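Side-chain contacts in probable acetyltransferase (Agrobacterium tumefaciens, PDB 2GE3), which probably transfers the acetyl group of bound acetyl coenzyme A to an unknown acceptor, as a member of the GNAT acetyltransferase family: residues Val8-Ile13 and Met107-Asp112; Arg76-Asp79 and His85-Thr88; Leu119-Leu124 and Ala143-Ala148; Leu124-His127 and Ala133-Leu136. All coordinates share one frame; numbering follows the deposited sequence.

Interaction 1: residues Val8-Ile13 and Met107-Asp112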
loop_
_atom_site.group_PDB
_atom_site.type_symbol
_atom_site.label_atom_id
_atom_site.label_comp_id
_atom_site.label_asym_id
_atom_site.label_seq_id
_atom_site.Cartn_x
_atom_site.Cartn_y
_atom_site.Cartn_z
ATOM N N VAL A 8 31.224 2.407 -11.621
ATOM C CA VAL A 8 29.768 2.306 -11.703
ATOM C C VAL A 8 29.206 3.608 -12.214
ATOM O O VAL A 8 29.615 4.673 -11.778
ATOM C CB VAL A 8 29.116 1.949 -10.372
ATOM C CG1 VAL A 8 27.629 2.036 -10.473
ATOM C CG2 VAL A 8 29.500 0.527 -9.991
ATOM N N THR A 9 28.307 3.507 -13.187
ATOM C CA THR A 9 27.518 4.658 -13.650
ATOM C C THR A 9 26.062 4.472 -13.378
ATOM O O THR A 9 25.523 3.358 -13.523
ATOM C CB THR A 9 27.725 4.877 -15.119
ATOM O OG1 THR A 9 29.137 4.973 -15.293
ATOM C CG2 THR A 9 27.133 6.213 -15.563
ATOM N N ILE A 10 25.440 5.569 -12.927
ATOM C CA ILE A 10 24.002 5.613 -12.619
ATOM C C ILE A 10 23.304 6.403 -13.728
ATOM O O ILE A 10 23.708 7.471 -14.059
ATOM C CB ILE A 10 23.796 6.263 -11.241
ATOM C CG1 ILE A 10 24.332 5.327 -10.152
ATOM C CG2 ILE A 10 22.311 6.669 -11.044
ATOM C CD1 ILE A 10 24.647 5.978 -8.930
ATOM N N LYS A 11 22.245 5.876 -14.306
ATOM C CA LYS A 11 21.557 6.578 -15.380
ATOM C C LYS A 11 20.086 6.179 -15.326
ATOM O O LYS A 11 19.766 5.139 -14.730
ATOM C CB LYS A 11 22.155 6.171 -16.727
ATOM C CG LYS A 11 22.198 4.663 -16.856
ATOM C CD LYS A 11 23.092 4.210 -17.981
ATOM C CE LYS A 11 24.509 4.789 -17.876
ATOM N NZ LYS A 11 25.511 3.776 -18.355
ATOM N N PRO A 12 19.193 7.005 -15.941
ATOM C CA PRO A 12 17.774 6.598 -16.070
ATOM C C PRO A 12 17.690 5.291 -16.815
ATOM O O PRO A 12 18.550 4.968 -17.611
ATOM C CB PRO A 12 17.084 7.797 -16.801
ATOM C CG PRO A 12 18.021 8.966 -16.501
ATOM C CD PRO A 12 19.447 8.338 -16.510
ATOM N N ILE A 13 16.745 4.456 -16.461
ATOM C CA ILE A 13 16.630 3.185 -17.135
ATOM C C ILE A 13 16.118 3.409 -18.598
ATOM O O ILE A 13 15.263 4.309 -18.880
ATOM C CB ILE A 13 15.725 2.211 -16.348
ATOM C CG1 ILE A 13 15.966 0.758 -16.824
ATOM C CG2 ILE A 13 14.253 2.652 -16.480
ATOM C CD1 ILE A 13 15.405 -0.403 -15.833
HETATM N N MSE A 107 19.993 6.538 -4.611
HETATM C CA MSE A 107 18.919 7.247 -3.929
HETATM C C MSE A 107 18.901 8.740 -4.189
HETATM O O MSE A 107 17.878 9.259 -4.506
HETATM C CB MSE A 107 18.996 7.068 -2.421
HETATM C CG MSE A 107 17.599 6.962 -1.733
HETATM SE SE MSE A 107 17.887 5.768 -0.094
HETATM C CE MSE A 107 19.182 4.833 -1.067
ATOM N N ARG A 108 20.051 9.431 -4.039
ATOM C CA ARG A 108 20.141 10.850 -4.365
ATOM C C ARG A 108 19.668 11.254 -5.734
ATOM O O ARG A 108 19.018 12.311 -5.894
ATOM C CB ARG A 108 21.580 11.364 -4.122
ATOM C CG ARG A 108 21.946 11.155 -2.701
ATOM C CD ARG A 108 22.853 12.112 -2.068
ATOM N NE ARG A 108 23.877 11.379 -1.368
ATOM C CZ ARG A 108 24.040 11.241 -0.062
ATOM N NH1 ARG A 108 23.205 11.827 0.916
ATOM N NH2 ARG A 108 25.122 10.514 0.261
ATOM N N ARG A 109 20.087 10.490 -6.742
ATOM C CA ARG A 109 19.656 10.746 -8.113
ATOM C C ARG A 109 18.160 10.522 -8.259
ATOM O O ARG A 109 17.458 11.261 -8.985
ATOM C CB ARG A 109 20.383 9.830 -9.106
ATOM C CG ARG A 109 21.905 10.242 -9.336
ATOM C CD ARG A 109 21.938 11.633 -10.107
ATOM N NE ARG A 109 21.416 11.498 -11.487
ATOM C CZ ARG A 109 22.087 10.899 -12.487
ATOM N NH1 ARG A 109 23.282 10.317 -12.264
ATOM N NH2 ARG A 109 21.555 10.833 -13.703
ATOM N N THR A 110 17.674 9.454 -7.640
ATOM C CA THR A 110 16.281 9.029 -7.798
ATOM C C THR A 110 15.348 10.018 -7.074
ATOM O O THR A 110 14.321 10.364 -7.609
ATOM C CB THR A 110 16.071 7.558 -7.346
ATOM O OG1 THR A 110 16.978 6.722 -8.083
ATOM C CG2 THR A 110 14.556 7.038 -7.569
ATOM N N LEU A 111 15.711 10.476 -5.877
ATOM C CA LEU A 111 14.961 11.515 -5.147
ATOM C C LEU A 111 14.974 12.860 -5.808
ATOM O O LEU A 111 13.974 13.637 -5.775
ATOM C CB LEU A 111 15.506 11.646 -3.703
ATOM C CG LEU A 111 15.225 10.415 -2.773
ATOM C CD1 LEU A 111 15.989 10.584 -1.492
ATOM C CD2 LEU A 111 13.672 10.260 -2.425
ATOM N N ASP A 112 16.139 13.231 -6.345
ATOM C CA ASP A 112 16.167 14.444 -7.056
ATOM C C ASP A 112 15.228 14.405 -8.290
ATOM O O ASP A 112 14.445 15.342 -8.515
ATOM C CB ASP A 112 17.574 14.839 -7.405
ATOM C CG ASP A 112 17.805 16.361 -7.107
ATOM O OD1 ASP A 112 17.824 16.804 -5.872
ATOM O OD2 ASP A 112 17.872 17.080 -8.112
HETATM O O HOH W 1 23.180 10.235 -16.048
#

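Interaction 2: residues Arg76-Asp79 and His85-Thr88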
loop_
_atom_site.group_PDB
_atom_site.type_symbol
_atom_site.label_atom_id
_atom_site.label_comp_id
_atom_site.label_asym_id
_atom_site.label_seq_id
_atom_site.Cartn_x
_atom_site.Cartn_y
_atom_site.Cartn_z
ATOM N N ARG A 76 7.559 4.472 -7.677
ATOM C CA ARG A 76 6.226 4.352 -8.283
ATOM C C ARG A 76 5.219 5.362 -7.689
ATOM O O ARG A 76 4.897 5.333 -6.477
ATOM C CB ARG A 76 5.706 2.909 -8.251
ATOM C CG ARG A 76 5.366 2.339 -6.815
ATOM C CD ARG A 76 4.920 0.830 -6.839
ATOM N NE ARG A 76 5.846 0.191 -7.790
ATOM C CZ ARG A 76 7.016 -0.315 -7.437
ATOM N NH1 ARG A 76 7.357 -0.302 -6.131
ATOM N NH2 ARG A 76 7.825 -0.829 -8.377
ATOM N N ARG A 77 4.755 6.270 -8.565
ATOM C CA ARG A 77 3.607 7.162 -8.309
ATOM C C ARG A 77 2.292 6.430 -7.933
ATOM O O ARG A 77 1.890 5.508 -8.627
ATOM C CB ARG A 77 3.353 8.078 -9.495
ATOM C CG ARG A 77 2.670 9.379 -9.076
ATOM C CD ARG A 77 2.471 10.338 -10.251
ATOM N NE ARG A 77 1.793 11.554 -9.848
ATOM C CZ ARG A 77 1.180 12.388 -10.703
ATOM N NH1 ARG A 77 1.148 12.114 -12.011
ATOM N NH2 ARG A 77 0.588 13.507 -10.273
ATOM N N GLN A 78 1.678 6.843 -6.796
ATOM C CA GLN A 78 0.353 6.363 -6.347
ATOM C C GLN A 78 -0.691 6.727 -7.420
ATOM O O GLN A 78 -0.596 7.750 -8.091
ATOM C CB GLN A 78 -0.070 6.955 -4.991
ATOM C CG GLN A 78 0.622 6.384 -3.744
ATOM C CD GLN A 78 0.223 4.919 -3.371
ATOM O OE1 GLN A 78 1.107 4.068 -3.203
ATOM N NE2 GLN A 78 -1.109 4.620 -3.251
ATOM N N ASP A 79 -1.675 5.852 -7.588
ATOM C CA ASP A 79 -2.654 6.028 -8.653
ATOM C C ASP A 79 -3.763 6.951 -8.278
ATOM O O ASP A 79 -4.072 7.879 -9.033
ATOM C CB ASP A 79 -3.233 4.693 -9.123
ATOM C CG ASP A 79 -2.683 4.293 -10.498
ATOM O OD1 ASP A 79 -1.444 3.995 -10.600
ATOM O OD2 ASP A 79 -3.501 4.309 -11.473
ATOM N N HIS A 85 0.413 12.877 -5.271
ATOM C CA HIS A 85 1.622 13.588 -4.860
ATOM C C HIS A 85 2.624 12.628 -4.103
ATOM O O HIS A 85 3.711 13.055 -3.738
ATOM C CB HIS A 85 1.244 14.734 -3.893
ATOM C CG HIS A 85 0.561 14.238 -2.636
ATOM N ND1 HIS A 85 -0.618 13.525 -2.685
ATOM C CD2 HIS A 85 0.943 14.236 -1.329
ATOM C CE1 HIS A 85 -0.990 13.181 -1.458
ATOM N NE2 HIS A 85 -0.044 13.568 -0.616
ATOM N N CYS A 86 2.288 11.351 -3.981
ATOM C CA CYS A 86 3.099 10.335 -3.305
ATOM C C CYS A 86 3.711 9.258 -4.193
ATOM O O CYS A 86 3.078 8.802 -5.166
ATOM C CB CYS A 86 2.222 9.627 -2.311
ATOM S SG CYS A 86 3.098 8.722 -1.009
ATOM N N GLY A 87 4.966 8.888 -3.904
ATOM C CA GLY A 87 5.618 7.789 -4.635
ATOM C C GLY A 87 6.168 6.745 -3.638
ATOM O O GLY A 87 6.476 7.116 -2.515
ATOM N N THR A 88 6.227 5.464 -4.031
ATOM C CA THR A 88 6.795 4.381 -3.234
ATOM C C THR A 88 8.154 4.003 -3.795
ATOM O O THR A 88 8.274 3.740 -4.985
ATOM C CB THR A 88 5.927 3.160 -3.274
ATOM O OG1 THR A 88 4.656 3.533 -2.826
ATOM C CG2 THR A 88 6.442 2.008 -2.306
HETATM O O HOH W 2 3.214 5.708 -2.195
#

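Interaction 3: residues Leu119-Leu124 and Ala143-Ala148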
loop_
_atom_site.group_PDB
_atom_site.type_symbol
_atom_site.label_atom_id
_atom_site.label_comp_id
_atom_site.label_asym_id
_atom_site.label_seq_id
_atom_site.Cartn_x
_atom_site.Cartn_y
_atom_site.Cartn_z
ATOM N N LEU A 119 6.597 15.413 -7.102
ATOM C CA LEU A 119 6.138 14.648 -5.978
ATOM C C LEU A 119 6.487 15.351 -4.708
ATOM O O LEU A 119 7.462 16.122 -4.643
ATOM C CB LEU A 119 6.704 13.220 -6.004
ATOM C CG LEU A 119 6.350 12.300 -7.195
ATOM C CD1 LEU A 119 7.094 10.943 -7.064
ATOM C CD2 LEU A 119 4.872 11.960 -7.266
ATOM N N HIS A 120 5.597 15.215 -3.744
ATOM C CA HIS A 120 5.746 15.839 -2.414
ATOM C C HIS A 120 6.344 14.837 -1.381
ATOM O O HIS A 120 7.208 15.183 -0.506
ATOM C CB HIS A 120 4.332 16.415 -1.972
ATOM C CG HIS A 120 4.272 16.927 -0.567
ATOM N ND1 HIS A 120 4.771 18.159 -0.191
ATOM C CD2 HIS A 120 3.738 16.379 0.550
ATOM C CE1 HIS A 120 4.539 18.350 1.088
ATOM N NE2 HIS A 120 3.898 17.293 1.561
ATOM N N ARG A 121 5.844 13.609 -1.493
ATOM C CA ARG A 121 6.048 12.561 -0.484
ATOM C C ARG A 121 6.567 11.252 -1.081
ATOM O O ARG A 121 6.023 10.766 -2.062
ATOM C CB ARG A 121 4.797 12.390 0.372
ATOM C CG ARG A 121 4.869 11.260 1.426
ATOM C CD ARG A 121 3.492 11.174 2.054
ATOM N NE ARG A 121 3.455 9.857 2.674
ATOM C CZ ARG A 121 3.993 9.594 3.877
ATOM N NH1 ARG A 121 4.526 10.575 4.650
ATOM N NH2 ARG A 121 4.001 8.350 4.301
ATOM N N ILE A 122 7.735 10.827 -0.593
ATOM C CA ILE A 122 8.324 9.539 -0.890
ATOM C C ILE A 122 8.257 8.582 0.346
ATOM O O ILE A 122 8.702 8.906 1.405
ATOM C CB ILE A 122 9.744 9.581 -1.452
ATOM C CG1 ILE A 122 9.907 10.618 -2.540
ATOM C CG2 ILE A 122 10.146 8.139 -1.949
ATOM C CD1 ILE A 122 8.857 10.521 -3.730
ATOM N N GLU A 123 7.658 7.405 0.160
ATOM C CA GLU A 123 7.464 6.483 1.255
ATOM C C GLU A 123 8.024 5.113 0.908
ATOM O O GLU A 123 8.266 4.824 -0.254
ATOM C CB GLU A 123 5.973 6.452 1.702
ATOM C CG GLU A 123 5.090 5.632 0.849
ATOM C CD GLU A 123 3.502 5.809 1.134
ATOM O OE1 GLU A 123 2.851 4.768 0.886
ATOM O OE2 GLU A 123 2.943 6.879 1.607
ATOM N N LEU A 124 8.350 4.353 1.949
ATOM C CA LEU A 124 9.007 3.045 1.866
ATOM C C LEU A 124 8.671 2.235 3.090
ATOM O O LEU A 124 8.263 2.758 4.160
ATOM C CB LEU A 124 10.536 3.174 1.633
ATOM C CG LEU A 124 11.486 3.818 2.613
ATOM C CD1 LEU A 124 11.703 2.915 3.933
ATOM C CD2 LEU A 124 12.777 4.148 1.907
ATOM N N ALA A 143 12.471 9.881 7.579
ATOM C CA ALA A 143 11.975 9.862 8.918
ATOM C C ALA A 143 11.224 8.540 9.168
ATOM O O ALA A 143 10.438 8.038 8.297
ATOM C CB ALA A 143 11.017 11.091 9.132
ATOM N N HIS A 144 11.381 8.015 10.385
ATOM C CA HIS A 144 10.540 6.949 10.810
ATOM C C HIS A 144 9.126 7.411 11.041
ATOM O O HIS A 144 8.887 8.435 11.715
ATOM C CB HIS A 144 11.123 6.323 12.136
ATOM C CG HIS A 144 12.401 5.552 11.908
ATOM N ND1 HIS A 144 12.404 4.261 11.448
ATOM C CD2 HIS A 144 13.703 5.903 12.045
ATOM C CE1 HIS A 144 13.644 3.816 11.367
ATOM N NE2 HIS A 144 14.454 4.812 11.680
ATOM N N GLU A 145 8.179 6.582 10.611
ATOM C CA GLU A 145 6.767 6.939 10.697
ATOM C C GLU A 145 5.963 5.929 11.444
ATOM O O GLU A 145 4.829 6.227 11.695
ATOM C CB GLU A 145 6.107 7.104 9.328
ATOM C CG GLU A 145 6.553 8.403 8.674
ATOM C CD GLU A 145 5.614 8.810 7.536
ATOM O OE1 GLU A 145 5.398 10.030 7.357
ATOM O OE2 GLU A 145 5.096 7.877 6.828
ATOM N N GLY A 146 6.553 4.772 11.764
ATOM C CA GLY A 146 5.974 3.797 12.617
ATOM C C GLY A 146 6.358 2.375 12.292
ATOM O O GLY A 146 7.025 2.144 11.310
ATOM N N ARG A 147 5.893 1.404 13.106
ATOM C CA ARG A 147 6.423 0.034 13.081
ATOM C C ARG A 147 5.190 -0.829 12.853
ATOM O O ARG A 147 4.201 -0.689 13.537
ATOM C CB ARG A 147 7.058 -0.212 14.430
ATOM C CG ARG A 147 7.433 -1.586 14.740
ATOM C CD ARG A 147 8.233 -1.550 16.014
ATOM N NE ARG A 147 9.460 -2.342 15.940
ATOM C CZ ARG A 147 10.685 -1.794 15.981
ATOM N NH1 ARG A 147 10.850 -0.484 16.147
ATOM N NH2 ARG A 147 11.749 -2.547 15.865
ATOM N N ALA A 148 5.214 -1.671 11.836
ATOM C CA ALA A 148 4.108 -2.589 11.612
ATOM C C ALA A 148 4.410 -3.989 12.192
ATOM O O ALA A 148 5.231 -4.631 11.667
ATOM C CB ALA A 148 3.824 -2.638 10.078
#

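Interaction 4: residues Leu124-His127 and Ala133-Leu136. With ACO (acetyl coenzyme *a), chain E.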
loop_
_atom_site.group_PDB
_atom_site.type_symbol
_atom_site.label_atom_id
_atom_site.label_comp_id
_atom_site.label_asym_id
_atom_site.label_seq_id
_atom_site.Cartn_x
_atom_site.Cartn_y
_atom_site.Cartn_z
ATOM N N LEU A 124 8.350 4.353 1.949
ATOM C CA LEU A 124 9.007 3.045 1.866
ATOM C C LEU A 124 8.671 2.235 3.090
ATOM O O LEU A 124 8.263 2.758 4.160
ATOM C CB LEU A 124 10.536 3.174 1.633
ATOM C CG LEU A 124 11.486 3.818 2.613
ATOM C CD1 LEU A 124 11.703 2.915 3.933
ATOM C CD2 LEU A 124 12.777 4.148 1.907
ATOM N N SER A 125 8.746 0.934 2.916
ATOM C CA SER A 125 8.640 -0.031 4.011
ATOM C C SER A 125 9.918 -0.843 4.062
ATOM O O SER A 125 10.383 -1.235 3.023
ATOM C CB SER A 125 7.489 -0.965 3.704
ATOM O OG SER A 125 6.318 -0.233 4.141
ATOM N N VAL A 126 10.475 -1.091 5.240
ATOM C CA VAL A 126 11.692 -1.851 5.381
ATOM C C VAL A 126 11.577 -2.876 6.532
ATOM O O VAL A 126 10.992 -2.565 7.580
ATOM C CB VAL A 126 12.917 -0.872 5.548
ATOM C CG1 VAL A 126 12.778 0.017 6.852
ATOM C CG2 VAL A 126 14.183 -1.572 5.522
ATOM N N HIS A 127 12.145 -4.074 6.344
ATOM C CA HIS A 127 12.171 -5.053 7.409
ATOM C C HIS A 127 12.935 -4.534 8.597
ATOM O O HIS A 127 14.035 -3.964 8.454
ATOM C CB HIS A 127 12.717 -6.435 6.948
ATOM C CG HIS A 127 11.961 -7.071 5.824
ATOM N ND1 HIS A 127 12.415 -8.186 5.161
ATOM C CD2 HIS A 127 10.782 -6.754 5.231
ATOM C CE1 HIS A 127 11.584 -8.497 4.182
ATOM N NE2 HIS A 127 10.604 -7.620 4.179
ATOM N N ALA A 133 19.824 -1.253 5.240
ATOM C CA ALA A 133 18.874 -0.429 4.517
ATOM C C ALA A 133 18.421 0.634 5.453
ATOM O O ALA A 133 18.443 1.774 5.057
ATOM C CB ALA A 133 17.596 -1.234 3.962
ATOM N N ILE A 134 17.998 0.290 6.688
ATOM C CA ILE A 134 17.617 1.329 7.626
ATOM C C ILE A 134 18.669 2.476 7.803
ATOM O O ILE A 134 18.301 3.650 7.721
ATOM C CB ILE A 134 17.183 0.734 8.981
ATOM C CG1 ILE A 134 15.880 -0.076 8.818
ATOM C CG2 ILE A 134 16.951 1.841 10.027
ATOM C CD1 ILE A 134 15.825 -1.122 9.887
ATOM N N ALA A 135 19.934 2.129 8.091
ATOM C CA ALA A 135 21.013 3.107 8.254
ATOM C C ALA A 135 21.192 3.961 7.044
ATOM O O ALA A 135 21.479 5.160 7.183
ATOM C CB ALA A 135 22.371 2.412 8.557
ATOM N N LEU A 136 21.070 3.369 5.855
ATOM C CA LEU A 136 21.141 4.185 4.626
ATOM C C LEU A 136 19.929 5.111 4.522
ATOM O O LEU A 136 20.075 6.298 4.213
ATOM C CB LEU A 136 21.248 3.328 3.341
ATOM C CG LEU A 136 21.122 4.159 2.030
ATOM C CD1 LEU A 136 22.271 5.120 1.952
ATOM C CD2 LEU A 136 21.003 3.392 0.708
HETATM N N1A ACO E . 24.225 -2.135 10.348
HETATM C C2A ACO E . 24.206 -0.810 10.495
HETATM N N3A ACO E . 24.657 -0.003 9.518
HETATM C C4A ACO E . 25.173 -0.518 8.373
HETATM C C5A ACO E . 25.203 -1.932 8.145
HETATM C C6A ACO E . 24.694 -2.765 9.229
HETATM N N6A ACO E . 24.703 -4.144 9.002
HETATM N N7A ACO E . 25.827 -2.171 6.922
HETATM C C8A ACO E . 26.120 -0.996 6.363
HETATM N N9A ACO E . 25.761 -0.027 7.248
HETATM C C1B ACO E . 25.884 1.384 6.986
HETATM C C2B ACO E . 27.157 1.831 6.287
HETATM O O2B ACO E . 28.078 2.177 7.345
HETATM C C3B ACO E . 26.537 3.020 5.538
HETATM O O3B ACO E . 26.259 4.061 6.487
HETATM P P3B ACO E . 27.280 5.266 6.936
HETATM O O7A ACO E . 28.478 4.744 7.721
HETATM O O8A ACO E . 26.284 5.981 7.851
HETATM O O9A ACO E . 27.817 5.803 5.650
HETATM C C4B ACO E . 25.143 2.572 5.096
HETATM O O4B ACO E . 24.760 1.633 6.093
HETATM C C5B ACO E . 25.184 1.838 3.726
HETATM O O5B ACO E . 25.333 2.816 2.708
HETATM P P1A ACO E . 25.594 2.507 1.216
HETATM O O1A ACO E . 25.183 3.763 0.545
HETATM O O2A ACO E . 27.007 1.976 1.323
HETATM O O3A ACO E . 24.506 1.328 0.969
HETATM P P2A ACO E . 24.424 0.230 -0.142
HETATM O O4A ACO E . 25.167 0.471 -1.419
HETATM O O5A ACO E . 24.752 -1.038 0.599
HETATM O O6A ACO E . 22.818 0.285 -0.501
HETATM C CBP ACO E . 20.960 -1.172 0.132
HETATM C CCP ACO E . 21.875 -0.010 0.551
HETATM C CDP ACO E . 20.093 -1.542 1.381
HETATM C CEP ACO E . 20.080 -0.791 -1.059
HETATM C CAP ACO E . 21.760 -2.427 -0.406
HETATM O OAP ACO E . 22.609 -2.812 0.646
HETATM C C9P ACO E . 21.010 -3.661 -0.825
HETATM O O9P ACO E . 20.638 -3.782 -1.992
HETATM N N8P ACO E . 20.778 -4.628 0.085
HETATM C C7P ACO E . 19.939 -5.784 -0.307
HETATM C C6P ACO E . 18.546 -5.412 -0.770
HETATM C C5P ACO E . 17.758 -4.428 0.061
HETATM O O5P ACO E . 17.803 -4.403 1.287
HETATM N N4P ACO E . 16.941 -3.616 -0.623
HETATM C C3P ACO E . 16.387 -2.428 -0.004
HETATM C C2P ACO E . 15.397 -2.838 1.058
HETATM S S1P ACO E . 13.968 -3.574 0.303
HETATM C C ACO E . 13.263 -2.821 1.618
HETATM O O ACO E . 13.839 -1.881 2.096
HETATM C CH3 ACO E . 11.904 -3.340 2.014
#

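Interaction 1: residues Val8-Ile13 and Met107-Asp112
Arg109 lays its side chain along Ile10, the two lying side by side and running opposite ways. The branch methyl CG2 of Ile10 is 4.0 Å from Arg109 CG and covers one face of the guanidinium group at its far end, 4.0 Å from NH1. That methyl sits anti to the backbone N and beside the carbonyl carbon, and this brings CG2 and the carbonyl O of Ile10 to bear on the same arginine. Two bends in the arginine chain, at chi2 and chi3 (-68° and -67°), bring the charged group beside Ile10. From there NH1 gives Ile10 O a weak hydrogen bond, 3.4 Å long and with an angle of 134° at the hydrogen. Its sister NH2 donates to a water 2.9 Å away, which in turn donates weakly to the same Ile10 O, while Pro12 CD lies obliquely to the guanidinium, 4.3 Å from NH2.

Strand 9-12 is outermost in the sheet of this chain. Thr9 and Lys11 make backbone hydrogen bonds to Ile64 and Val62, whereas Ile10 O looks to the helix 102-117 arginine and the water. Ile10 suits its buried place because its side chain also packs on Leu102 and Leu106 of that helix. Arginine suits the rim, since its methylenes can cover isoleucine while its charged end stays near water. With one direct bond weak and the other route passing through water, the polar half of this contact is probably pliable, and apolar overlap carries much of it.

Interaction 2: residues Arg76-Asp79 and His85-Thr88
Arg76 and Thr88 face each other in a beta hairpin of strands 68-77 and 86-93. They form a hydrogen-bonded pair, Arg76 N to Thr88 O (2.9 Å) and Thr88 N to Arg76 O (2.8 Å), with both side chains on one face of the sheet. There they cross at a slant: Arg76 CG, wedged between its backbone N and carbonyl carbon (chi1 68°), rests 3.7 Å from Thr88 CB. A branched threonine suits a strand and offers carbon to the arginine methylenes.

Its hydroxyl is approached by Gln78, whose chain bends at chi2 (-70°) to bring OE1 back over the hairpin. A water donates to Gln78 OE1 at 2.9 Å and is hydrogen-bonded to Thr88 OG1 at 2.7 Å, bridging the two arms. Nearer its backbone, Gln78 CG lies against Cys86 CB.

On the other face Arg77 and Gly87 form a non-hydrogen-bonded pair with CA atoms only 4.2 Å apart, an approach that suits a residue without a side chain; Arg77 extends to give NE to Ala84 O. His85, just before strand 86-93, gives NE2 to Asp150 O of the second subunit. The last rung is almost straight: Gln78 N donates to Cys86 O at 2.9 Å, with 179° at the hydrogen.

Interaction 3: residues Leu119-Leu124 and Ala143-Ala148
The guanidinium of Arg121 and the carboxylate of Glu145 meet edge on, their planes only 17° apart, and Glu123 takes a second edge of the same guanidinium. Glu145 is gripped end-on: NH1 donates to OE1 at 2.9 Å and NH2 to OE2 at 2.8 Å, both oxygens being met on the syn side. Glu123 is gripped side-on, with NE and NH2 converging on its OE2, each at 3.2 Å. NE meets OE2 on its anti lone pair, whereas NH2 comes from above the carboxylate plane.

Arginine suits this place because its flat group offers several N-H bonds in one plane. CG lies anti to the backbone N (chi1 177°) and the chain runs extended to NE over the intervening strand 158-167, where both Arg121 and Glu145 pack on Ala165. The positive arginine between Glu123 OE2 and Glu145 OE2, 5.7 Å apart, probably offsets their repulsion. Arg83 also pairs with Glu123, and Arg149 of the second subunit forms a salt bridge with Glu145 OE1. Glu145 and Gly146 share Asn163 as their partner on the next strand, a classic beta bulge, and the charged residues make a salt-bridge network, buried at Arg121 and Glu145, at the subunit interface.

Interaction 4: residues Leu124-His127 and Ala133-Leu136
His127, whose ND1 has a hydrogen bond with Lys33 O, rests its carbonyl O against Ile134 CD1 at 3.7 Å, while the imidazole turns to another part of the fold. Backbone and ring of this histidine thus serve different neighbours. Beside it Val126 points at helix 131-140 and spreads two methyls there. CG1, placed between its backbone N and carbonyl carbon (chi1 62°), touches Ile134 CG1 at 3.7 Å. CG2 reaches Ala133 CB at 3.8 Å. A beta-branched valine fits the strand and can engage both helix residues at once; alanine, with a single methyl, lets the ligand pass close to the helix.

The same groups line the bound acetyl coenzyme A. Val126 CG2 lies 3.5 Å from the thioester atom O, and Ala133 CB is 3.6 Å from the pantetheine methyl CDP. Further along the helix, Ala135 CB is 3.5 Å from the adenine N3A, and Leu136 lays CD2 3.5 Å from the ligand carbon CCP. Hydrogen bonds come from the amides of Asn99, Gly101, Gly103 and Ala104, in the GNAT glycine-rich loop and the start of helix 102-117, and from Asn130 and Lys139. Between these two segments, then, the side-chain contacts are apolar and there is no hydrogen bond: they form an apolar wall along the cofactor and leave polar recognition to other parts of the pocket.

Interaction 1 comes first along the chain: it closes a long loop from the N-terminal edge strand 9-12 to helix 102-117, and the short hairpin of interaction 2 is nested inside it. Interactions 3 and 4 come after it, the loop of 4 lying inside that of 3. Both set out from strand 121-127, sharing Leu124; interaction 4 closes first, on helix 131-140, and interaction 3 then closes on the other outermost strand of this chain, 143-153. Helix 102-117 links the early and late parts, with Leu111 packing on Ile122 of interaction 3 and Met107 on Leu136 of interaction 4. Interactions 2 and 3 join through neighbouring strands, Gly87 N lying 2.8 Å from Arg121 O.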